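Local coordinates for protein endoglucanase (Clostridium thermocellum, PDB 2YIK) that probably hydrolyses the beta-1,4-glucosidic bonds of cellulose as a family 9 glycoside hydrolase, at residues 227-232 and 242-247; 378-383 and 481-486; 382-387 and 422-427. All blocks are in the same frame, centred on the assembly; numbering follows the deposited sequence.

Contact 1 lies on the far side of the chain's centre from the other two, its own centre about 35 Å from that of contact 3 and about 41 Å from that of contact 2. It joins two consecutive helices and is partly buried, with a ring and a leucine on one side and a small polar pair on the other. Contacts 2 and 3 are neighbours, centres about 9 Å apart, and their first segments overlap at Gly-382 and Gly-383 of one loop. Contact 2, also partly buried and with several exposed residues, ties that loop to a second loop through a carboxylate. Contact 3 is the buried one: there the loop meets helix 416-428 mainly through stacked tyrosines.

Contact 1: residues 227-232 and 242-247; sequences AINYMN and AKSLDY
Leu-245 lays its CD2 methyl over one face of the Tyr-230 ring, and this CH-pi contact is the main apolar feature here. CD2 sits 3.9 Å from the ring centroid and 13° off the ring normal, so it is almost directly above the middle of the ring. Lower down, Leu-245 CB packs at 3.7 Å against Tyr-230 CD1. The two side chains run alongside each other in the same direction; Tyr-230 has CG roughly opposite its backbone N (chi1 160°), as does Leu-245. The start of the second segment comes to the ring edge instead, with Ala-242 N 4.3 Å from Tyr-230 CD1, while Ala-292 of helix 279-293 also touches this tyrosine.

The helices are 216-233 and 238-257, consecutive in sequence and joined by a short turn; they pack as an antiparallel helical hairpin, in keeping with the (alpha/alpha)6 barrel of family 9 catalytic domains. Over these short segments the axes come within 7.6 Å, at 159° between their N-to-C directions. Such a close approach suits a small residue: Ser-244 CB is 4.0 Å from Tyr-230 N.

Polar contact is limited to Ser-244 and Asn-229, with Ser-244 OG 3.1 Å from Asn-229 OD1. Tyr-240 O, one turn earlier on the same helix, also partners the hydroxyl. Met-166 and Asn-162 of helix 151-167 pack beside this pair.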
ATOM      1  N   ALA A 227       1.784 -10.577  -7.084  1.00 21.95           N
ATOM      2  CA  ALA A 227       2.303 -10.592  -8.447  1.00 22.38           C
ATOM      3  C   ALA A 227       3.492  -9.631  -8.507  1.00 22.88           C
ATOM      4  O   ALA A 227       4.490  -9.903  -9.167  1.00 23.68           O
ATOM      5  CB  ALA A 227       1.227 -10.169  -9.436  1.00 21.28           C
ATOM      6  N   ILE A 228       3.378  -8.507  -7.809  1.00 22.87           N
ATOM      7  CA  ILE A 228       4.456  -7.525  -7.751  1.00 22.98           C
ATOM      8  C   ILE A 228       5.648  -8.139  -7.006  1.00 23.54           C
ATOM      9  O   ILE A 228       6.801  -7.893  -7.362  1.00 23.05           O
ATOM     10  CB  ILE A 228       3.987  -6.236  -7.027  1.00 23.14           C
ATOM     11  CG1 ILE A 228       2.952  -5.518  -7.902  1.00 22.87           C
ATOM     12  CG2 ILE A 228       5.181  -5.321  -6.716  1.00 21.31           C
ATOM     13  CD1 ILE A 228       2.224  -4.405  -7.212  1.00 24.86           C
ATOM     14  N   ASN A 229       5.359  -8.946  -5.983  1.00 23.60           N
ATOM     15  CA  ASN A 229       6.403  -9.594  -5.192  1.00 25.64           C
ATOM     16  C   ASN A 229       7.199 -10.514  -6.118  1.00 27.02           C
ATOM     17  O   ASN A 229       8.427 -10.595  -6.030  1.00 26.92           O
ATOM     18  CB  ASN A 229       5.788 -10.406  -4.046  1.00 25.02           C
ATOM     19  CG  ASN A 229       6.701 -10.492  -2.833  1.00 26.48           C
ATOM     20  OD1 ASN A 229       6.758 -11.521  -2.151  1.00 27.65           O
ATOM     21  ND2 ASN A 229       7.408  -9.408  -2.548  1.00 21.43           N
ATOM     22  N   TYR A 230       6.492 -11.209  -7.006  1.00 27.46           N
ATOM     23  CA  TYR A 230       7.152 -12.082  -7.959  1.00 26.91           C
ATOM     24  C   TYR A 230       8.082 -11.227  -8.814  1.00 27.58           C
ATOM     25  O   TYR A 230       9.261 -11.552  -8.982  1.00 27.10           O
ATOM     26  CB  TYR A 230       6.133 -12.784  -8.860  1.00 26.80           C
ATOM     27  CG  TYR A 230       6.743 -13.314 -10.138  1.00 27.52           C
ATOM     28  CD1 TYR A 230       7.422 -14.533 -10.168  1.00 29.43           C
ATOM     29  CD2 TYR A 230       6.695 -12.561 -11.309  1.00 28.42           C
ATOM     30  CE1 TYR A 230       8.038 -14.990 -11.346  1.00 28.24           C
ATOM     31  CE2 TYR A 230       7.307 -13.002 -12.481  1.00 28.65           C
ATOM     32  CZ  TYR A 230       7.972 -14.213 -12.493  1.00 29.30           C
ATOM     33  OH  TYR A 230       8.548 -14.639 -13.666  1.00 30.72           O
ATOM     34  N   MET A 231       7.551 -10.129  -9.351  1.00 26.75           N
ATOM     35  CA  MET A 231       8.335  -9.238 -10.201  1.00 27.09           C
ATOM     36  C   MET A 231       9.593  -8.732  -9.500  1.00 28.23           C
ATOM     37  O   MET A 231      10.641  -8.584 -10.125  1.00 28.26           O
ATOM     38  CB  MET A 231       7.501  -8.031 -10.654  1.00 28.09           C
ATOM     39  CG  MET A 231       6.370  -8.333 -11.631  1.00 26.24           C
ATOM     40  SD  MET A 231       6.870  -9.186 -13.143  1.00 29.12           S
ATOM     41  CE  MET A 231       7.763  -7.916 -14.022  1.00 26.03           C
ATOM     42  N   ASN A 232       9.484  -8.476  -8.200  1.00 28.45           N
ATOM     43  CA  ASN A 232      10.605  -7.970  -7.413  1.00 27.99           C
ATOM     44  C   ASN A 232      11.635  -9.029  -7.015  1.00 29.39           C
ATOM     45  O   ASN A 232      12.801  -8.704  -6.795  1.00 29.17           O
ATOM     46  CB  ASN A 232      10.076  -7.274  -6.147  1.00 26.22           C
ATOM     47  CG  ASN A 232       9.497  -5.891  -6.428  1.00 25.87           C
ATOM     48  OD1 ASN A 232       8.604  -5.428  -5.723  1.00 26.58           O
ATOM     49  ND2 ASN A 232      10.020  -5.221  -7.448  1.00 21.94           N
ATOM     50  N   ALA A 242       8.418 -17.619  -7.288  1.00 26.51           N
ATOM     51  CA  ALA A 242       7.486 -18.592  -7.851  1.00 26.67           C
ATOM     52  C   ALA A 242       6.341 -18.824  -6.888  1.00 25.22           C
ATOM     53  O   ALA A 242       5.189 -18.948  -7.304  1.00 26.22           O
ATOM     54  CB  ALA A 242       8.199 -19.919  -8.135  1.00 28.12           C
ATOM     55  N   LYS A 243       6.653 -18.896  -5.599  1.00 25.53           N
ATOM     56  CA  LYS A 243       5.611 -19.111  -4.603  1.00 26.79           C
ATOM     57  C   LYS A 243       4.636 -17.932  -4.589  1.00 26.55           C
ATOM     58  O   LYS A 243       3.417 -18.129  -4.553  1.00 25.34           O
ATOM     59  CB  LYS A 243       6.220 -19.306  -3.219  1.00 26.59           C
ATOM     60  CG  LYS A 243       5.182 -19.509  -2.140  1.00 30.11           C
ATOM     61  CD  LYS A 243       5.800 -20.192  -0.936  1.00 33.84           C
ATOM     62  CE  LYS A 243       5.021 -19.908   0.336  1.00 36.73           C
ATOM     63  NZ  LYS A 243       5.954 -19.337   1.366  1.00 39.60           N
ATOM     64  N   SER A 244       5.175 -16.715  -4.631  1.00 25.91           N
ATOM     65  CA  SER A 244       4.350 -15.505  -4.634  1.00 25.74           C
ATOM     66  C   SER A 244       3.420 -15.515  -5.842  1.00 25.37           C
ATOM     67  O   SER A 244       2.221 -15.267  -5.715  1.00 24.38           O
ATOM     68  CB  SER A 244       5.229 -14.248  -4.683  1.00 25.01           C
ATOM     69  OG  SER A 244       6.096 -14.185  -3.565  1.00 24.06           O
ATOM     70  N   LEU A 245       3.978 -15.811  -7.012  1.00 25.86           N
ATOM     71  CA  LEU A 245       3.192 -15.851  -8.238  1.00 25.84           C
ATOM     72  C   LEU A 245       2.116 -16.930  -8.178  1.00 26.64           C
ATOM     73  O   LEU A 245       1.006 -16.733  -8.670  1.00 27.82           O
ATOM     74  CB  LEU A 245       4.098 -16.088  -9.448  1.00 25.91           C
ATOM     75  CG  LEU A 245       3.407 -16.069 -10.819  1.00 27.01           C
ATOM     76  CD1 LEU A 245       2.669 -14.762 -11.027  1.00 25.13           C
ATOM     77  CD2 LEU A 245       4.448 -16.260 -11.915  1.00 25.74           C
ATOM     78  N   ASP A 246       2.442 -18.070  -7.576  1.00 26.30           N
ATOM     79  CA  ASP A 246       1.472 -19.154  -7.465  1.00 26.09           C
ATOM     80  C   ASP A 246       0.277 -18.703  -6.617  1.00 25.58           C
ATOM     81  O   ASP A 246      -0.881 -18.933  -6.982  1.00 23.93           O
ATOM     82  CB  ASP A 246       2.121 -20.394  -6.848  1.00 29.14           C
ATOM     83  CG  ASP A 246       1.119 -21.492  -6.570  1.00 31.95           C
ATOM     84  OD1 ASP A 246       0.394 -21.889  -7.491  1.00 34.61           O
ATOM     85  OD2 ASP A 246       1.052 -21.968  -5.426  1.00 36.39           O
ATOM     86  N   TYR A 247       0.555 -18.062  -5.487  1.00 23.92           N
ATOM     87  CA  TYR A 247      -0.514 -17.565  -4.630  1.00 23.69           C
ATOM     88  C   TYR A 247      -1.288 -16.441  -5.335  1.00 24.39           C
ATOM     89  O   TYR A 247      -2.515 -16.367  -5.237  1.00 26.17           O
ATOM     90  CB  TYR A 247       0.052 -17.057  -3.296  1.00 24.01           C
ATOM     91  CG  TYR A 247       0.234 -18.130  -2.239  1.00 22.76           C
ATOM     92  CD1 TYR A 247       1.309 -19.023  -2.287  1.00 24.36           C
ATOM     93  CD2 TYR A 247      -0.673 -18.249  -1.184  1.00 23.23           C
ATOM     94  CE1 TYR A 247       1.474 -20.011  -1.301  1.00 25.68           C
ATOM     95  CE2 TYR A 247      -0.522 -19.226  -0.199  1.00 25.32           C
ATOM     96  CZ  TYR A 247       0.552 -20.104  -0.260  1.00 26.65           C
ATOM     97  OH  TYR A 247       0.694 -21.066   0.716  1.00 27.02           O
TER

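Contact 2: residues 378-383 and 481-486; sequences TVTPGG and ASDQHV
Asp-483 OD1 is gripped by two hydroxyls: Thr-380 OG1 donates to it at 2.7 Å, and Tyr-427 OH of helix 416-428 bonds to it as well. The other carboxylate oxygen, OD2, takes the backbone N-H of Gly-382, also at 2.7 Å, though the bond is bent, with an angle of 134° at the hydrogen. Both donors of the 378-383 loop come to the syn side of their oxygen, and each lies a little under 30° out of the carboxylate plane. Held at both oxygens, the carboxylate should have little freedom to rotate, and its negative charge is probably eased by these donors.

Thr-380 reaches the acid because OG1 sits between its backbone N and carbonyl carbon (chi1 68°); there it also accepts a bond from Tyr-384 N. The same torsion sets CG2 3.4 Å from Ala-481 O. Pro-381 lies alongside, its CD 3.4 Å from Asp-483 OD2.

Asp-483 thus joins the loop between helices 363-373 and 392-408 to the loop before helix 499-516, away from the annotated metal and active-site residues. What it holds is a type I beta turn, Thr-380 to Gly-383, with proline second, a positive-phi glycine fourth and Gly-383 N bonded to Thr-380 O.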
ATOM      1  N   THR A 378      -6.749  21.974  -6.526  1.00 27.05           N
ATOM      2  CA  THR A 378      -6.547  23.070  -5.589  1.00 29.88           C
ATOM      3  C   THR A 378      -5.140  23.164  -5.006  1.00 29.64           C
ATOM      4  O   THR A 378      -4.598  22.173  -4.516  1.00 28.99           O
ATOM      5  CB  THR A 378      -7.524  22.943  -4.394  1.00 31.11           C
ATOM      6  OG1 THR A 378      -8.861  23.211  -4.829  1.00 36.95           O
ATOM      7  CG2 THR A 378      -7.167  23.925  -3.302  1.00 35.05           C
ATOM      8  N   VAL A 379      -4.530  24.340  -5.068  1.00 29.25           N
ATOM      9  CA  VAL A 379      -3.222  24.481  -4.445  1.00 30.84           C
ATOM     10  C   VAL A 379      -3.326  25.578  -3.387  1.00 30.97           C
ATOM     11  O   VAL A 379      -3.949  26.618  -3.603  1.00 29.37           O
ATOM     12  CB  VAL A 379      -2.073  24.737  -5.478  1.00 32.90           C
ATOM     13  CG1 VAL A 379      -2.644  24.886  -6.877  1.00 32.68           C
ATOM     14  CG2 VAL A 379      -1.225  25.922  -5.057  1.00 33.88           C
ATOM     15  N   THR A 380      -2.753  25.297  -2.220  1.00 29.54           N
ATOM     16  CA  THR A 380      -2.780  26.213  -1.089  1.00 29.17           C
ATOM     17  C   THR A 380      -2.008  27.502  -1.359  1.00 28.36           C
ATOM     18  O   THR A 380      -1.214  27.577  -2.298  1.00 28.46           O
ATOM     19  CB  THR A 380      -2.151  25.569   0.157  1.00 26.62           C
ATOM     20  OG1 THR A 380      -0.749  25.393  -0.070  1.00 27.51           O
ATOM     21  CG2 THR A 380      -2.785  24.223   0.449  1.00 27.80           C
ATOM     22  N   PRO A 381      -2.238  28.539  -0.533  1.00 28.84           N
ATOM     23  CA  PRO A 381      -1.516  29.801  -0.732  1.00 28.32           C
ATOM     24  C   PRO A 381      -0.025  29.480  -0.704  1.00 27.41           C
ATOM     25  O   PRO A 381       0.779  30.092  -1.400  1.00 27.55           O
ATOM     26  CB  PRO A 381      -1.953  30.636   0.472  1.00 27.86           C
ATOM     27  CG  PRO A 381      -3.368  30.181   0.682  1.00 28.79           C
ATOM     28  CD  PRO A 381      -3.245  28.670   0.538  1.00 27.38           C
ATOM     29  N   GLY A 382       0.325  28.479   0.099  1.00 28.28           N
ATOM     30  CA  GLY A 382       1.710  28.066   0.223  1.00 28.23           C
ATOM     31  C   GLY A 382       2.281  27.296  -0.959  1.00 29.06           C
ATOM     32  O   GLY A 382       3.477  27.029  -0.985  1.00 30.98           O
ATOM     33  N   GLY A 383       1.447  26.923  -1.927  1.00 28.62           N
ATOM     34  CA  GLY A 383       1.943  26.206  -3.096  1.00 28.20           C
ATOM     35  C   GLY A 383       1.858  24.687  -3.056  1.00 27.93           C
ATOM     36  O   GLY A 383       2.479  23.998  -3.865  1.00 28.07           O
ATOM     37  N   ALA A 481      -6.006  23.339   4.154  1.00 31.23           N
ATOM     38  CA  ALA A 481      -6.073  24.147   2.940  1.00 30.18           C
ATOM     39  C   ALA A 481      -5.404  25.504   3.060  1.00 29.69           C
ATOM     40  O   ALA A 481      -5.132  26.162   2.049  1.00 29.38           O
ATOM     41  CB  ALA A 481      -7.528  24.324   2.520  1.00 30.53           C
ATOM     42  N   SER A 482      -5.129  25.925   4.286  1.00 30.22           N
ATOM     43  CA  SER A 482      -4.508  27.238   4.525  1.00 30.84           C
ATOM     44  C   SER A 482      -3.069  27.092   5.041  1.00 30.65           C
ATOM     45  O   SER A 482      -2.544  27.998   5.704  1.00 28.75           O
ATOM     46  CB  SER A 482      -5.364  28.019   5.548  1.00 31.91           C
ATOM     47  OG  SER A 482      -6.581  28.519   4.966  1.00 33.33           O
ATOM     48  N   ASP A 483      -2.438  25.958   4.695  1.00 30.49           N
ATOM     49  CA  ASP A 483      -1.069  25.629   5.134  1.00 31.21           C
ATOM     50  C   ASP A 483      -0.954  25.595   6.656  1.00 32.78           C
ATOM     51  O   ASP A 483       0.160  25.620   7.204  1.00 34.23           O
ATOM     52  CB  ASP A 483      -0.049  26.647   4.568  1.00 30.93           C
ATOM     53  CG  ASP A 483      -0.062  26.718   3.029  1.00 30.91           C
ATOM     54  OD1 ASP A 483       0.487  25.820   2.337  1.00 30.85           O
ATOM     55  OD2 ASP A 483      -0.671  27.681   2.507  1.00 30.64           O
ATOM     56  N   GLN A 484      -2.057  25.497   7.383  1.00 34.20           N
ATOM     57  CA  GLN A 484      -1.835  25.413   8.823  1.00 35.95           C
ATOM     58  C   GLN A 484      -1.841  23.947   9.302  1.00 36.30           C
ATOM     59  O   GLN A 484      -2.316  23.037   8.614  1.00 35.67           O
ATOM     60  CB  GLN A 484      -2.883  26.194   9.614  1.00 39.37           C
ATOM     61  CG  GLN A 484      -2.974  27.693   9.285  1.00 42.89           C
ATOM     62  CD  GLN A 484      -1.730  28.465   9.695  1.00 46.56           C
ATOM     63  OE1 GLN A 484      -1.679  29.088  10.766  1.00 50.37           O
ATOM     64  NE2 GLN A 484      -0.724  28.447   8.827  1.00 47.37           N
ATOM     65  N   HIS A 485      -1.280  23.735  10.492  1.00 36.25           N
ATOM     66  CA  HIS A 485      -1.151  22.397  11.055  1.00 36.55           C
ATOM     67  C   HIS A 485      -1.022  22.395  12.584  1.00 37.17           C
ATOM     68  O   HIS A 485      -0.307  23.220  13.156  1.00 36.33           O
ATOM     69  CB  HIS A 485       0.108  21.744  10.455  1.00 35.08           C
ATOM     70  CG  HIS A 485       0.429  20.387  11.016  1.00 34.79           C
ATOM     71  ND1 HIS A 485      -0.129  19.229  10.524  1.00 34.32           N
ATOM     72  CD2 HIS A 485       1.277  20.010  12.006  1.00 32.46           C
ATOM     73  CE1 HIS A 485       0.362  18.190  11.184  1.00 33.98           C
ATOM     74  NE2 HIS A 485       1.214  18.638  12.087  1.00 35.25           N
ATOM     75  N   VAL A 486      -1.708  21.465  13.248  1.00 37.24           N
ATOM     76  CA  VAL A 486      -1.615  21.354  14.703  1.00 38.24           C
ATOM     77  C   VAL A 486      -0.853  20.080  15.042  1.00 37.31           C
ATOM     78  O   VAL A 486      -1.336  18.971  14.820  1.00 37.27           O
ATOM     79  CB  VAL A 486      -3.004  21.312  15.373  1.00 39.53           C
ATOM     80  CG1 VAL A 486      -2.848  20.964  16.866  1.00 38.84           C
ATOM     81  CG2 VAL A 486      -3.692  22.674  15.210  1.00 39.06           C
TER

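Contact 3: residues 382-387 and 422-427; sequences GGYVFL and RSQMDY
Tyr-384 and Tyr-427 form an offset stack, their ring planes 11° apart and their centroids separated by 4.7 Å. The offset places Tyr-384 CB, rather than its ring, over the middle of the Tyr-427 face: this CH-pi contact measures 3.4 Å from CB to the centroid. Ring atoms overlap further out, with Tyr-384 CD1 3.7 Å from Tyr-427 CD1. In both tyrosines CG lies opposite the backbone N (chi1 173°), which sends each ring across the gap, the side chains crossing at about a right angle.

Around the stack the contacts turn to backbone. Gly-382 O lies near the plane of the Tyr-427 ring at its edge, 3.7 Å from CE2. Gln-424 bends at chi2 to bring its amide beside the backbone from Gly-383 to Val-385 and across the Val-385 side chain. The amide plane is nearly parallel to the Tyr-384 ring.

The polar ends lead away from the stack: Tyr-384 OH bonds to Ser-392 OG, and Tyr-427 OH is committed to Asp-483. The stack itself is probably held chiefly by dispersion, with the polar amide of Gln-424 set against the loop backbone beside it, while hydroxyl bonds at the rims should keep both rings from swinging.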
ATOM      1  N   GLY A 382       0.325  28.479   0.099  1.00 28.28           N
ATOM      2  CA  GLY A 382       1.710  28.066   0.223  1.00 28.23           C
ATOM      3  C   GLY A 382       2.281  27.296  -0.959  1.00 29.06           C
ATOM      4  O   GLY A 382       3.477  27.029  -0.985  1.00 30.98           O
ATOM      5  N   GLY A 383       1.447  26.923  -1.927  1.00 28.62           N
ATOM      6  CA  GLY A 383       1.943  26.206  -3.096  1.00 28.20           C
ATOM      7  C   GLY A 383       1.858  24.687  -3.056  1.00 27.93           C
ATOM      8  O   GLY A 383       2.479  23.998  -3.865  1.00 28.07           O
ATOM      9  N   TYR A 384       1.058  24.166  -2.134  1.00 25.67           N
ATOM     10  CA  TYR A 384       0.891  22.728  -1.946  1.00 25.38           C
ATOM     11  C   TYR A 384      -0.384  22.228  -2.623  1.00 25.14           C
ATOM     12  O   TYR A 384      -1.460  22.765  -2.369  1.00 25.32           O
ATOM     13  CB  TYR A 384       0.842  22.465  -0.442  1.00 26.06           C
ATOM     14  CG  TYR A 384       0.508  21.063   0.007  1.00 26.70           C
ATOM     15  CD1 TYR A 384       1.332  19.984  -0.320  1.00 25.72           C
ATOM     16  CD2 TYR A 384      -0.591  20.828   0.835  1.00 27.65           C
ATOM     17  CE1 TYR A 384       1.072  18.704   0.182  1.00 26.34           C
ATOM     18  CE2 TYR A 384      -0.859  19.556   1.340  1.00 27.90           C
ATOM     19  CZ  TYR A 384      -0.021  18.499   1.010  1.00 28.13           C
ATOM     20  OH  TYR A 384      -0.269  17.248   1.525  1.00 27.37           O
ATOM     21  N   VAL A 385      -0.277  21.208  -3.477  1.00 24.65           N
ATOM     22  CA  VAL A 385      -1.469  20.683  -4.152  1.00 23.81           C
ATOM     23  C   VAL A 385      -2.241  19.809  -3.163  1.00 24.50           C
ATOM     24  O   VAL A 385      -1.788  18.751  -2.728  1.00 25.60           O
ATOM     25  CB  VAL A 385      -1.112  19.924  -5.451  1.00 22.79           C
ATOM     26  CG1 VAL A 385      -2.383  19.549  -6.194  1.00 20.27           C
ATOM     27  CG2 VAL A 385      -0.242  20.819  -6.350  1.00 20.58           C
ATOM     28  N   PHE A 386      -3.430  20.298  -2.836  1.00 25.72           N
ATOM     29  CA  PHE A 386      -4.338  19.748  -1.831  1.00 27.80           C
ATOM     30  C   PHE A 386      -5.658  19.191  -2.405  1.00 28.76           C
ATOM     31  O   PHE A 386      -6.485  19.964  -2.882  1.00 30.06           O
ATOM     32  CB  PHE A 386      -4.603  20.926  -0.881  1.00 28.83           C
ATOM     33  CG  PHE A 386      -5.413  20.610   0.332  1.00 31.28           C
ATOM     34  CD1 PHE A 386      -6.798  20.724   0.304  1.00 33.22           C
ATOM     35  CD2 PHE A 386      -4.787  20.308   1.539  1.00 31.67           C
ATOM     36  CE1 PHE A 386      -7.554  20.555   1.461  1.00 34.21           C
ATOM     37  CE2 PHE A 386      -5.526  20.138   2.705  1.00 32.88           C
ATOM     38  CZ  PHE A 386      -6.917  20.262   2.668  1.00 33.67           C
ATOM     39  N   LEU A 387      -5.861  17.870  -2.362  1.00 28.17           N
ATOM     40  CA  LEU A 387      -7.114  17.277  -2.870  1.00 29.07           C
ATOM     41  C   LEU A 387      -8.209  17.534  -1.832  1.00 29.83           C
ATOM     42  O   LEU A 387      -9.239  18.140  -2.130  1.00 31.13           O
ATOM     43  CB  LEU A 387      -6.958  15.772  -3.119  1.00 28.81           C
ATOM     44  CG  LEU A 387      -8.209  15.026  -3.604  1.00 28.90           C
ATOM     45  CD1 LEU A 387      -8.810  15.713  -4.820  1.00 30.54           C
ATOM     46  CD2 LEU A 387      -7.834  13.595  -3.939  1.00 29.50           C
ATOM     47  N   ARG A 422       9.052  17.394  -7.384  1.00 23.84           N
ATOM     48  CA  ARG A 422      10.111  17.880  -6.515  1.00 25.86           C
ATOM     49  C   ARG A 422       9.665  19.086  -5.690  1.00 25.02           C
ATOM     50  O   ARG A 422       9.963  19.175  -4.500  1.00 25.36           O
ATOM     51  CB  ARG A 422      11.343  18.265  -7.331  1.00 26.14           C
ATOM     52  CG  ARG A 422      12.556  18.499  -6.458  1.00 27.55           C
ATOM     53  CD  ARG A 422      13.759  18.989  -7.240  1.00 27.85           C
ATOM     54  NE  ARG A 422      14.957  18.971  -6.404  1.00 28.73           N
ATOM     55  CZ  ARG A 422      16.179  19.268  -6.836  1.00 29.93           C
ATOM     56  NH1 ARG A 422      16.371  19.615  -8.099  1.00 28.74           N
ATOM     57  NH2 ARG A 422      17.214  19.198  -6.004  1.00 30.37           N
ATOM     58  N   SER A 423       8.961  20.017  -6.325  1.00 25.48           N
ATOM     59  CA  SER A 423       8.489  21.198  -5.615  1.00 25.70           C
ATOM     60  C   SER A 423       7.546  20.760  -4.494  1.00 24.07           C
ATOM     61  O   SER A 423       7.557  21.328  -3.407  1.00 24.77           O
ATOM     62  CB  SER A 423       7.772  22.164  -6.571  1.00 26.05           C
ATOM     63  OG  SER A 423       6.464  21.727  -6.895  1.00 32.12           O
ATOM     64  N   GLN A 424       6.746  19.731  -4.750  1.00 24.27           N
ATOM     65  CA  GLN A 424       5.813  19.248  -3.742  1.00 23.58           C
ATOM     66  C   GLN A 424       6.522  18.521  -2.596  1.00 25.11           C
ATOM     67  O   GLN A 424       6.164  18.710  -1.432  1.00 25.01           O
ATOM     68  CB  GLN A 424       4.754  18.347  -4.388  1.00 23.21           C
ATOM     69  CG  GLN A 424       3.840  19.067  -5.389  1.00 20.68           C
ATOM     70  CD  GLN A 424       3.195  20.321  -4.810  1.00 23.82           C
ATOM     71  OE1 GLN A 424       3.560  21.449  -5.165  1.00 25.62           O
ATOM     72  NE2 GLN A 424       2.236  20.131  -3.914  1.00 18.52           N
ATOM     73  N   MET A 425       7.524  17.699  -2.908  1.00 26.29           N
ATOM     74  CA  MET A 425       8.251  17.002  -1.845  1.00 26.78           C
ATOM     75  C   MET A 425       8.999  18.026  -0.993  1.00 25.99           C
ATOM     76  O   MET A 425       9.042  17.908   0.237  1.00 26.80           O
ATOM     77  CB  MET A 425       9.256  15.995  -2.409  1.00 25.61           C
ATOM     78  CG  MET A 425       9.921  15.147  -1.325  1.00 27.40           C
ATOM     79  SD  MET A 425       8.703  14.175  -0.382  1.00 29.96           S
ATOM     80  CE  MET A 425       8.558  12.692  -1.492  1.00 28.70           C
ATOM     81  N   ASP A 426       9.588  19.027  -1.643  1.00 27.00           N
ATOM     82  CA  ASP A 426      10.305  20.060  -0.897  1.00 28.93           C
ATOM     83  C   ASP A 426       9.330  20.811   0.022  1.00 29.22           C
ATOM     84  O   ASP A 426       9.705  21.192   1.134  1.00 29.96           O
ATOM     85  CB  ASP A 426      11.026  21.032  -1.843  1.00 28.86           C
ATOM     86  CG  ASP A 426      12.226  20.395  -2.534  1.00 29.84           C
ATOM     87  OD1 ASP A 426      12.573  19.238  -2.208  1.00 28.44           O
ATOM     88  OD2 ASP A 426      12.832  21.057  -3.404  1.00 30.33           O
ATOM     89  N   TYR A 427       8.088  21.020  -0.422  1.00 27.96           N
ATOM     90  CA  TYR A 427       7.109  21.691   0.440  1.00 27.32           C
ATOM     91  C   TYR A 427       6.895  20.804   1.664  1.00 27.72           C
ATOM     92  O   TYR A 427       6.934  21.276   2.805  1.00 28.18           O
ATOM     93  CB  TYR A 427       5.753  21.892  -0.266  1.00 26.12           C
ATOM     94  CG  TYR A 427       4.643  22.426   0.645  1.00 25.03           C
ATOM     95  CD1 TYR A 427       4.037  21.599   1.589  1.00 24.32           C
ATOM     96  CD2 TYR A 427       4.221  23.763   0.583  1.00 24.80           C
ATOM     97  CE1 TYR A 427       3.049  22.080   2.457  1.00 24.64           C
ATOM     98  CE2 TYR A 427       3.224  24.255   1.448  1.00 22.53           C
ATOM     99  CZ  TYR A 427       2.647  23.405   2.386  1.00 24.59           C
ATOM    100  OH  TYR A 427       1.688  23.859   3.274  1.00 25.42           O
TER